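Local coordinates for Rbsd/fucu transport protein family protein (Streptococcus pneumoniae, PDB 4A34), which probably interconverts the alpha and beta anomers of L-fucose as a mutarotase, and binds beta-L-fucopyranose, at residues 40-54 with 119-133. Sequence-based numbering, arbitrary orientation.
With K (potassium ion), chain B; FUL (beta-L-fucopyranose), chain C.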
ATOM      1  N   ASN I  40      -2.124  18.067   5.787  1.00 30.53           N
ATOM      2  CA  ASN I  40      -0.991  17.139   5.718  1.00 30.89           C
ATOM      3  C   ASN I  40      -1.460  15.806   6.300  1.00 30.98           C
ATOM      4  O   ASN I  40      -1.288  14.754   5.687  1.00 31.21           O
ATOM      5  CB  ASN I  40       0.244  17.676   6.473  1.00 30.85           C
ATOM      6  CG  ASN I  40       1.327  16.607   6.698  1.00 31.45           C
ATOM      7  OD1 ASN I  40       1.852  16.034   5.741  1.00 34.03           O
ATOM      8  ND2 ASN I  40       1.659  16.337   7.964  1.00 29.19           N
ATOM      9  N   LYS I  41      -2.079  15.876   7.473  1.00 30.97           N
ATOM     10  CA  LYS I  41      -2.624  14.716   8.155  1.00 31.25           C
ATOM     11  C   LYS I  41      -4.032  15.075   8.628  1.00 30.94           C
ATOM     12  O   LYS I  41      -4.198  16.039   9.347  1.00 31.36           O
ATOM     13  CB  LYS I  41      -1.711  14.349   9.327  1.00 31.33           C
ATOM     14  CG  LYS I  41      -2.114  13.126  10.130  1.00 32.92           C
ATOM     15  CD  LYS I  41      -1.017  12.745  11.139  1.00 34.24           C
ATOM     16  CE  LYS I  41      -1.406  11.500  11.938  1.00 35.90           C
ATOM     17  NZ  LYS I  41      -1.445  10.268  11.069  1.00 37.31           N
ATOM     18  N   LEU I  42      -5.035  14.312   8.196  1.00 30.66           N
ATOM     19  CA  LEU I  42      -6.440  14.596   8.497  1.00 30.18           C
ATOM     20  C   LEU I  42      -7.032  13.747   9.634  1.00 30.56           C
ATOM     21  O   LEU I  42      -6.963  12.510   9.614  1.00 30.84           O
ATOM     22  CB  LEU I  42      -7.301  14.429   7.240  1.00 29.79           C
ATOM     23  CG  LEU I  42      -8.802  14.702   7.379  1.00 28.77           C
ATOM     24  CD1 LEU I  42      -9.065  16.167   7.692  1.00 29.13           C
ATOM     25  CD2 LEU I  42      -9.553  14.308   6.130  1.00 29.53           C
ATOM     26  N   ILE I  43      -7.625  14.429  10.610  1.00 30.53           N
ATOM     27  CA  ILE I  43      -8.418  13.791  11.644  1.00 30.51           C
ATOM     28  C   ILE I  43      -9.834  14.335  11.528  1.00 30.73           C
ATOM     29  O   ILE I  43     -10.026  15.550  11.521  1.00 31.29           O
ATOM     30  CB  ILE I  43      -7.861  14.093  13.033  1.00 30.40           C
ATOM     31  CG1 ILE I  43      -6.437  13.548  13.147  1.00 30.85           C
ATOM     32  CG2 ILE I  43      -8.754  13.483  14.125  1.00 30.08           C
ATOM     33  CD1 ILE I  43      -5.526  14.438  13.937  1.00 31.43           C
ATOM     34  N   ARG I  44     -10.822  13.451  11.412  1.00 30.25           N
ATOM     35  CA  ARG I  44     -12.202  13.901  11.317  1.00 30.16           C
ATOM     36  C   ARG I  44     -12.920  13.759  12.655  1.00 30.09           C
ATOM     37  O   ARG I  44     -13.066  12.659  13.180  1.00 29.75           O
ATOM     38  CB  ARG I  44     -12.979  13.157  10.214  1.00 30.03           C
ATOM     39  CG  ARG I  44     -12.492  13.383   8.790  1.00 29.95           C
ATOM     40  CD  ARG I  44     -13.633  13.217   7.789  1.00 29.76           C
ATOM     41  NE  ARG I  44     -14.486  14.405   7.775  1.00 29.51           N
ATOM     42  CZ  ARG I  44     -14.351  15.425   6.932  1.00 28.43           C
ATOM     43  NH1 ARG I  44     -13.411  15.403   5.994  1.00 29.60           N
ATOM     44  NH2 ARG I  44     -15.165  16.466   7.019  1.00 27.13           N
ATOM     45  N   CYS I  45     -13.379  14.883  13.190  1.00 30.43           N
ATOM     46  CA  CYS I  45     -14.212  14.904  14.384  1.00 30.58           C
ATOM     47  C   CYS I  45     -15.537  15.627  14.100  1.00 31.16           C
ATOM     48  O   CYS I  45     -15.927  16.567  14.804  1.00 30.80           O
ATOM     49  CB  CYS I  45     -13.440  15.540  15.525  1.00 29.97           C
ATOM     50  SG  CYS I  45     -12.018  14.541  15.973  1.00 30.04           S
ATOM     51  N   ASP I  46     -16.222  15.162  13.055  1.00 31.87           N
ATOM     52  CA  ASP I  46     -17.426  15.818  12.532  1.00 32.60           C
ATOM     53  C   ASP I  46     -18.526  16.067  13.573  1.00 33.12           C
ATOM     54  O   ASP I  46     -19.392  16.922  13.363  1.00 33.19           O
ATOM     55  CB  ASP I  46     -17.986  15.025  11.346  1.00 32.46           C
ATOM     56  CG  ASP I  46     -17.068  15.057  10.139  1.00 32.90           C
ATOM     57  OD1 ASP I  46     -16.891  16.144   9.549  1.00 32.50           O
ATOM     58  OD2 ASP I  46     -16.530  13.993   9.773  1.00 33.29           O
ATOM     59  N   GLY I  47     -18.492  15.328  14.683  1.00 33.47           N
ATOM     60  CA  GLY I  47     -19.540  15.431  15.701  1.00 34.31           C
ATOM     61  C   GLY I  47     -19.226  16.338  16.880  1.00 34.78           C
ATOM     62  O   GLY I  47     -20.028  16.459  17.804  1.00 34.90           O
ATOM     63  N   VAL I  48     -18.058  16.973  16.847  1.00 35.29           N
ATOM     64  CA  VAL I  48     -17.581  17.801  17.955  1.00 35.52           C
ATOM     65  C   VAL I  48     -17.538  19.307  17.620  1.00 35.78           C
ATOM     66  O   VAL I  48     -17.173  19.714  16.508  1.00 35.64           O
ATOM     67  CB  VAL I  48     -16.188  17.343  18.432  1.00 35.78           C
ATOM     68  CG1 VAL I  48     -15.888  17.894  19.833  1.00 35.95           C
ATOM     69  CG2 VAL I  48     -16.090  15.809  18.430  1.00 35.53           C
ATOM     70  N   ASN I  49     -17.935  20.116  18.601  1.00 35.85           N
ATOM     71  CA  ASN I  49     -17.851  21.571  18.525  1.00 35.87           C
ATOM     72  C   ASN I  49     -16.498  21.996  19.088  1.00 35.84           C
ATOM     73  O   ASN I  49     -15.933  21.300  19.944  1.00 36.06           O
ATOM     74  CB  ASN I  49     -19.009  22.222  19.306  1.00 35.82           C
ATOM     75  CG  ASN I  49     -20.366  22.058  18.608  1.00 35.85           C
ATOM     76  OD1 ASN I  49     -20.455  22.090  17.378  1.00 36.94           O
ATOM     77  ND2 ASN I  49     -21.426  21.902  19.397  1.00 34.22           N
ATOM     78  N   ILE I  50     -15.981  23.128  18.613  1.00 35.44           N
ATOM     79  CA  ILE I  50     -14.589  23.514  18.879  1.00 35.03           C
ATOM     80  C   ILE I  50     -14.270  23.962  20.316  1.00 35.12           C
ATOM     81  O   ILE I  50     -13.232  23.561  20.834  1.00 35.20           O
ATOM     82  CB  ILE I  50     -14.041  24.521  17.820  1.00 34.88           C
ATOM     83  CG1 ILE I  50     -14.051  23.866  16.431  1.00 34.36           C
ATOM     84  CG2 ILE I  50     -12.634  25.007  18.206  1.00 34.44           C
ATOM     85  CD1 ILE I  50     -13.714  24.772  15.249  1.00 33.32           C
ATOM     86  N   PRO I  51     -15.140  24.785  20.958  1.00 35.22           N
ATOM     87  CA  PRO I  51     -14.848  25.160  22.355  1.00 35.35           C
ATOM     88  C   PRO I  51     -14.663  23.959  23.283  1.00 35.28           C
ATOM     89  O   PRO I  51     -13.758  23.967  24.119  1.00 34.98           O
ATOM     90  CB  PRO I  51     -16.068  26.007  22.789  1.00 35.43           C
ATOM     91  CG  PRO I  51     -17.039  25.975  21.658  1.00 35.32           C
ATOM     92  CD  PRO I  51     -16.299  25.530  20.424  1.00 35.55           C
ATOM     93  N   GLU I  52     -15.504  22.937  23.118  1.00 35.70           N
ATOM     94  CA  GLU I  52     -15.346  21.671  23.844  1.00 36.28           C
ATOM     95  C   GLU I  52     -13.971  21.060  23.568  1.00 35.98           C
ATOM     96  O   GLU I  52     -13.236  20.715  24.496  1.00 36.33           O
ATOM     97  CB  GLU I  52     -16.444  20.666  23.466  1.00 36.79           C
ATOM     98  CG  GLU I  52     -17.845  21.001  23.972  1.00 38.71           C
ATOM     99  CD  GLU I  52     -18.703  21.690  22.919  1.00 41.89           C
ATOM    100  OE1 GLU I  52     -18.413  22.860  22.568  1.00 42.73           O
ATOM    101  OE2 GLU I  52     -19.682  21.060  22.457  1.00 42.90           O
ATOM    102  N   LEU I  53     -13.622  20.948  22.290  1.00 35.51           N
ATOM    103  CA  LEU I  53     -12.344  20.373  21.888  1.00 35.17           C
ATOM    104  C   LEU I  53     -11.137  21.217  22.328  1.00 34.88           C
ATOM    105  O   LEU I  53     -10.081  20.666  22.662  1.00 34.38           O
ATOM    106  CB  LEU I  53     -12.320  20.147  20.368  1.00 35.20           C
ATOM    107  CG  LEU I  53     -11.242  19.218  19.812  1.00 34.89           C
ATOM    108  CD1 LEU I  53     -11.330  17.868  20.477  1.00 35.03           C
ATOM    109  CD2 LEU I  53     -11.396  19.071  18.309  1.00 35.54           C
ATOM    110  N   LEU I  54     -11.305  22.542  22.328  1.00 34.61           N
ATOM    111  CA  LEU I  54     -10.233  23.479  22.691  1.00 34.74           C
ATOM    112  C   LEU I  54      -9.835  23.350  24.166  1.00 35.13           C
ATOM    113  O   LEU I  54      -8.654  23.416  24.516  1.00 34.87           O
ATOM    114  CB  LEU I  54     -10.648  24.923  22.367  1.00 34.69           C
ATOM    115  CG  LEU I  54      -9.710  26.074  22.758  1.00 34.67           C
ATOM    116  CD1 LEU I  54      -8.343  25.957  22.063  1.00 34.63           C
ATOM    117  CD2 LEU I  54     -10.357  27.408  22.452  1.00 33.87           C
ATOM    118  N   TYR I 119       0.883  20.220  11.314  1.00 30.46           N
ATOM    119  CA  TYR I 119       1.045  18.782  11.434  1.00 30.06           C
ATOM    120  C   TYR I 119      -0.264  18.069  11.155  1.00 29.86           C
ATOM    121  O   TYR I 119      -0.274  17.027  10.515  1.00 30.07           O
ATOM    122  CB  TYR I 119       1.589  18.389  12.806  1.00 29.82           C
ATOM    123  CG  TYR I 119       1.920  16.923  12.925  1.00 29.81           C
ATOM    124  CD1 TYR I 119       2.963  16.358  12.192  1.00 30.57           C
ATOM    125  CD2 TYR I 119       1.189  16.092  13.761  1.00 30.63           C
ATOM    126  CE1 TYR I 119       3.277  15.004  12.306  1.00 28.99           C
ATOM    127  CE2 TYR I 119       1.499  14.743  13.884  1.00 29.87           C
ATOM    128  CZ  TYR I 119       2.540  14.205  13.151  1.00 28.96           C
ATOM    129  OH  TYR I 119       2.835  12.861  13.272  1.00 28.87           O
ATOM    130  N   ALA I 120      -1.366  18.637  11.628  1.00 29.48           N
ATOM    131  CA  ALA I 120      -2.669  18.044  11.394  1.00 29.12           C
ATOM    132  C   ALA I 120      -3.796  19.064  11.439  1.00 29.19           C
ATOM    133  O   ALA I 120      -3.734  20.084  12.155  1.00 28.80           O
ATOM    134  CB  ALA I 120      -2.936  16.929  12.388  1.00 29.11           C
ATOM    135  N   ILE I 121      -4.827  18.773  10.657  1.00 28.95           N
ATOM    136  CA  ILE I 121      -6.073  19.496  10.754  1.00 28.83           C
ATOM    137  C   ILE I 121      -7.126  18.518  11.249  1.00 29.15           C
ATOM    138  O   ILE I 121      -7.238  17.394  10.736  1.00 29.25           O
ATOM    139  CB  ILE I 121      -6.494  20.097   9.397  1.00 28.79           C
ATOM    140  CG1 ILE I 121      -5.390  21.023   8.850  1.00 27.94           C
ATOM    141  CG2 ILE I 121      -7.859  20.793   9.524  1.00 28.05           C
ATOM    142  CD1 ILE I 121      -5.722  21.726   7.548  1.00 25.35           C
ATOM    143  N   VAL I 122      -7.871  18.937  12.265  1.00 29.09           N
ATOM    144  CA  VAL I 122      -9.074  18.218  12.679  1.00 29.26           C
ATOM    145  C   VAL I 122     -10.334  18.941  12.191  1.00 29.19           C
ATOM    146  O   VAL I 122     -10.560  20.101  12.514  1.00 29.16           O
ATOM    147  CB  VAL I 122      -9.111  17.935  14.218  1.00 29.33           C
ATOM    148  CG1 VAL I 122      -8.510  19.061  14.998  1.00 29.38           C
ATOM    149  CG2 VAL I 122     -10.519  17.642  14.695  1.00 28.83           C
ATOM    150  N   ALA I 123     -11.121  18.246  11.379  1.00 29.43           N
ATOM    151  CA  ALA I 123     -12.415  18.739  10.935  1.00 29.82           C
ATOM    152  C   ALA I 123     -13.451  18.530  12.043  1.00 30.33           C
ATOM    153  O   ALA I 123     -13.692  17.408  12.479  1.00 30.59           O
ATOM    154  CB  ALA I 123     -12.842  18.033   9.660  1.00 29.29           C
ATOM    155  N   THR I 124     -14.053  19.616  12.505  1.00 30.85           N
ATOM    156  CA  THR I 124     -15.035  19.527  13.572  1.00 31.22           C
ATOM    157  C   THR I 124     -16.440  19.755  13.019  1.00 31.49           C
ATOM    158  O   THR I 124     -16.616  19.945  11.815  1.00 31.42           O
ATOM    159  CB  THR I 124     -14.736  20.547  14.672  1.00 31.30           C
ATOM    160  OG1 THR I 124     -15.018  21.857  14.172  1.00 31.73           O
ATOM    161  CG2 THR I 124     -13.268  20.458  15.127  1.00 30.55           C
ATOM    162  N   GLY I 125     -17.436  19.723  13.901  1.00 31.88           N
ATOM    163  CA  GLY I 125     -18.823  19.918  13.504  1.00 32.29           C
ATOM    164  C   GLY I 125     -19.300  21.335  13.742  1.00 32.75           C
ATOM    165  O   GLY I 125     -20.488  21.623  13.608  1.00 32.63           O
ATOM    166  N   GLU I 126     -18.361  22.216  14.086  1.00 33.20           N
ATOM    167  CA  GLU I 126     -18.650  23.609  14.397  1.00 33.59           C
ATOM    168  C   GLU I 126     -19.334  24.379  13.251  1.00 34.22           C
ATOM    169  O   GLU I 126     -18.744  24.594  12.183  1.00 33.93           O
ATOM    170  CB  GLU I 126     -17.363  24.311  14.811  1.00 33.39           C
ATOM    171  CG  GLU I 126     -17.571  25.711  15.327  1.00 33.63           C
ATOM    172  CD  GLU I 126     -18.692  25.785  16.345  1.00 33.15           C
ATOM    173  OE1 GLU I 126     -18.489  25.336  17.493  1.00 33.83           O
ATOM    174  OE2 GLU I 126     -19.772  26.288  15.992  1.00 32.67           O
ATOM    175  N   THR I 127     -20.574  24.801  13.492  1.00 34.87           N
ATOM    176  CA  THR I 127     -21.360  25.504  12.472  1.00 35.36           C
ATOM    177  C   THR I 127     -21.123  27.012  12.475  1.00 35.91           C
ATOM    178  O   THR I 127     -21.556  27.711  11.547  1.00 36.09           O
ATOM    179  CB  THR I 127     -22.869  25.243  12.627  1.00 35.51           C
ATOM    180  OG1 THR I 127     -23.291  25.641  13.938  1.00 35.73           O
ATOM    181  CG2 THR I 127     -23.193  23.771  12.401  1.00 34.44           C
ATOM    182  N   SER I 128     -20.440  27.506  13.509  1.00 36.13           N
ATOM    183  CA  SER I 128     -20.132  28.933  13.631  1.00 36.78           C
ATOM    184  C   SER I 128     -19.051  29.372  12.642  1.00 36.91           C
ATOM    185  O   SER I 128     -18.088  28.638  12.414  1.00 37.55           O
ATOM    186  CB  SER I 128     -19.704  29.268  15.058  1.00 36.74           C
ATOM    187  OG  SER I 128     -19.002  30.493  15.087  1.00 38.24           O
ATOM    188  N   LEU I 129     -19.207  30.567  12.070  1.00 36.88           N
ATOM    189  CA  LEU I 129     -18.285  31.058  11.038  1.00 36.75           C
ATOM    190  C   LEU I 129     -16.982  31.605  11.612  1.00 36.39           C
ATOM    191  O   LEU I 129     -16.950  32.102  12.737  1.00 36.40           O
ATOM    192  CB  LEU I 129     -18.940  32.130  10.161  1.00 36.72           C
ATOM    193  CG  LEU I 129     -20.184  31.835   9.318  1.00 37.61           C
ATOM    194  CD1 LEU I 129     -20.149  30.431   8.718  1.00 38.43           C
ATOM    195  CD2 LEU I 129     -21.463  32.056  10.134  1.00 38.66           C
ATOM    196  N   TYR I 130     -15.915  31.511  10.817  1.00 36.04           N
ATOM    197  CA  TYR I 130     -14.602  32.054  11.161  1.00 35.55           C
ATOM    198  C   TYR I 130     -14.160  31.560  12.539  1.00 35.23           C
ATOM    199  O   TYR I 130     -13.719  32.340  13.391  1.00 35.13           O
ATOM    200  CB  TYR I 130     -14.619  33.586  11.075  1.00 35.52           C
ATOM    201  CG  TYR I 130     -14.853  34.122   9.675  1.00 36.09           C
ATOM    202  CD1 TYR I 130     -13.789  34.282   8.785  1.00 36.40           C
ATOM    203  CD2 TYR I 130     -16.136  34.469   9.236  1.00 36.66           C
ATOM    204  CE1 TYR I 130     -13.987  34.769   7.503  1.00 35.93           C
ATOM    205  CE2 TYR I 130     -16.348  34.960   7.946  1.00 36.42           C
ATOM    206  CZ  TYR I 130     -15.259  35.110   7.086  1.00 36.76           C
ATOM    207  OH  TYR I 130     -15.431  35.599   5.803  1.00 37.42           O
ATOM    208  N   ALA I 131     -14.279  30.244  12.728  1.00 34.85           N
ATOM    209  CA  ALA I 131     -14.179  29.611  14.049  1.00 34.48           C
ATOM    210  C   ALA I 131     -12.937  28.745  14.158  1.00 34.14           C
ATOM    211  O   ALA I 131     -12.749  28.020  15.140  1.00 34.23           O
ATOM    212  CB  ALA I 131     -15.432  28.777  14.328  1.00 34.32           C
ATOM    213  N   ASN I 132     -12.098  28.836  13.136  1.00 33.39           N
ATOM    214  CA  ASN I 132     -10.914  28.025  13.010  1.00 32.78           C
ATOM    215  C   ASN I 132      -9.816  28.535  13.931  1.00 32.51           C
ATOM    216  O   ASN I 132      -9.689  29.735  14.122  1.00 32.59           O
ATOM    217  CB  ASN I 132     -10.457  28.067  11.555  1.00 32.80           C
ATOM    218  CG  ASN I 132     -11.542  27.624  10.592  1.00 32.68           C
ATOM    219  OD1 ASN I 132     -11.806  26.433  10.458  1.00 33.95           O
ATOM    220  ND2 ASN I 132     -12.172  28.578   9.914  1.00 32.14           N
ATOM    221  N   ILE I 133      -9.031  27.630  14.507  1.00 32.23           N
ATOM    222  CA  ILE I 133      -7.937  28.025  15.393  1.00 32.44           C
ATOM    223  C   ILE I 133      -6.685  27.276  14.978  1.00 32.63           C
ATOM    224  O   ILE I 133      -6.785  26.153  14.504  1.00 33.32           O
ATOM    225  CB  ILE I 133      -8.232  27.689  16.889  1.00 32.40           C
ATOM    226  CG1 ILE I 133      -9.636  28.128  17.308  1.00 32.93           C
ATOM    227  CG2 ILE I 133      -7.203  28.329  17.811  1.00 31.42           C
ATOM    228  CD1 ILE I 133      -9.981  27.767  18.743  1.00 34.18           C
TER
HETATM  229  K     K B1142     -14.291  10.432  12.939  1.00 56.87           K
HETATM  230  C1  FUL C1144     -13.944  29.587   5.435  1.00 44.27           C
HETATM  231  C2  FUL C1144     -14.556  28.918   6.673  1.00 43.71           C
HETATM  232  O2  FUL C1144     -13.613  28.149   7.384  1.00 43.62           O
HETATM  233  C3  FUL C1144     -15.071  30.029   7.586  1.00 43.39           C
HETATM  234  O3  FUL C1144     -15.712  29.500   8.715  1.00 44.43           O
HETATM  235  C4  FUL C1144     -16.039  30.920   6.829  1.00 43.43           C
HETATM  236  O4  FUL C1144     -17.129  30.134   6.424  1.00 43.17           O
HETATM  237  C5  FUL C1144     -15.337  31.471   5.595  1.00 43.95           C
HETATM  238  C6  FUL C1144     -16.227  32.453   4.844  1.00 43.18           C
HETATM  239  O5  FUL C1144     -14.939  30.368   4.788  1.00 44.32           O
HETATM  240  O1  FUL C1144     -13.421  28.648   4.530  1.00 45.68           O
HETATM  241  O   HOH W   1     -17.974  18.782   9.786  1.00 24.43           O
HETATM  242  O   HOH W   2     -16.402  11.958  11.600  1.00 17.05           O
HETATM  243  O   HOH W   3     -12.242   8.850  11.547  1.00 21.71           O
HETATM  244  O   HOH W   4     -13.930   9.922  15.819  1.00 16.85           O
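I43 and I121 show how two parallel strands knit together: I43 N donates to I121 O at 3.0 Å, almost straight at 177°, while I121 N and A123 N bond back to K41 O and I43 O. The type I turn from C45 to V48 is tied to G125, whose N donates a hydrogen bond to V48 O at 2.6 Å. A water joins D46 OD1 to T124 O across the contact, and R44 holds D46 side-on, NE to OD2 at 2.9 Å and NH2 to OD1, both in the guanidinium plane. One face of that guanidinium lies over the A123 methyl, 3.9 Å from NH2 to CB. R44 O binds a potassium ion, shared with R44 O of a second subunit.

On the opposite face, I43 and C45 pack against V122, and L53 CD2 meets V122 CG2 tip to tip. I50 crosses T124 and E126 at about right angles; its CG1 lies 3.2 Å from T124 OG1, which is hydrogen-bonded to A29 O. I133 CD1 touches both I50 CG2 and L54 CD2. Further along, Y130 N and N132 ND2 hydrogen-bond to O3 and O2 of beta-L-fucopyranose, carrying segment 119-133 from the sheet into a pocket that H22 of a third subunit, D30 and Y112 help complete.

Strand 42-45 is outermost in this chain's sheet, with 120-124 between it and 25-29; helix 50-60 packs over the I43 and V122 face, helix 11-19 meets I43, L53 and Y119, and helix 85-93 meets I50, L54 and E126.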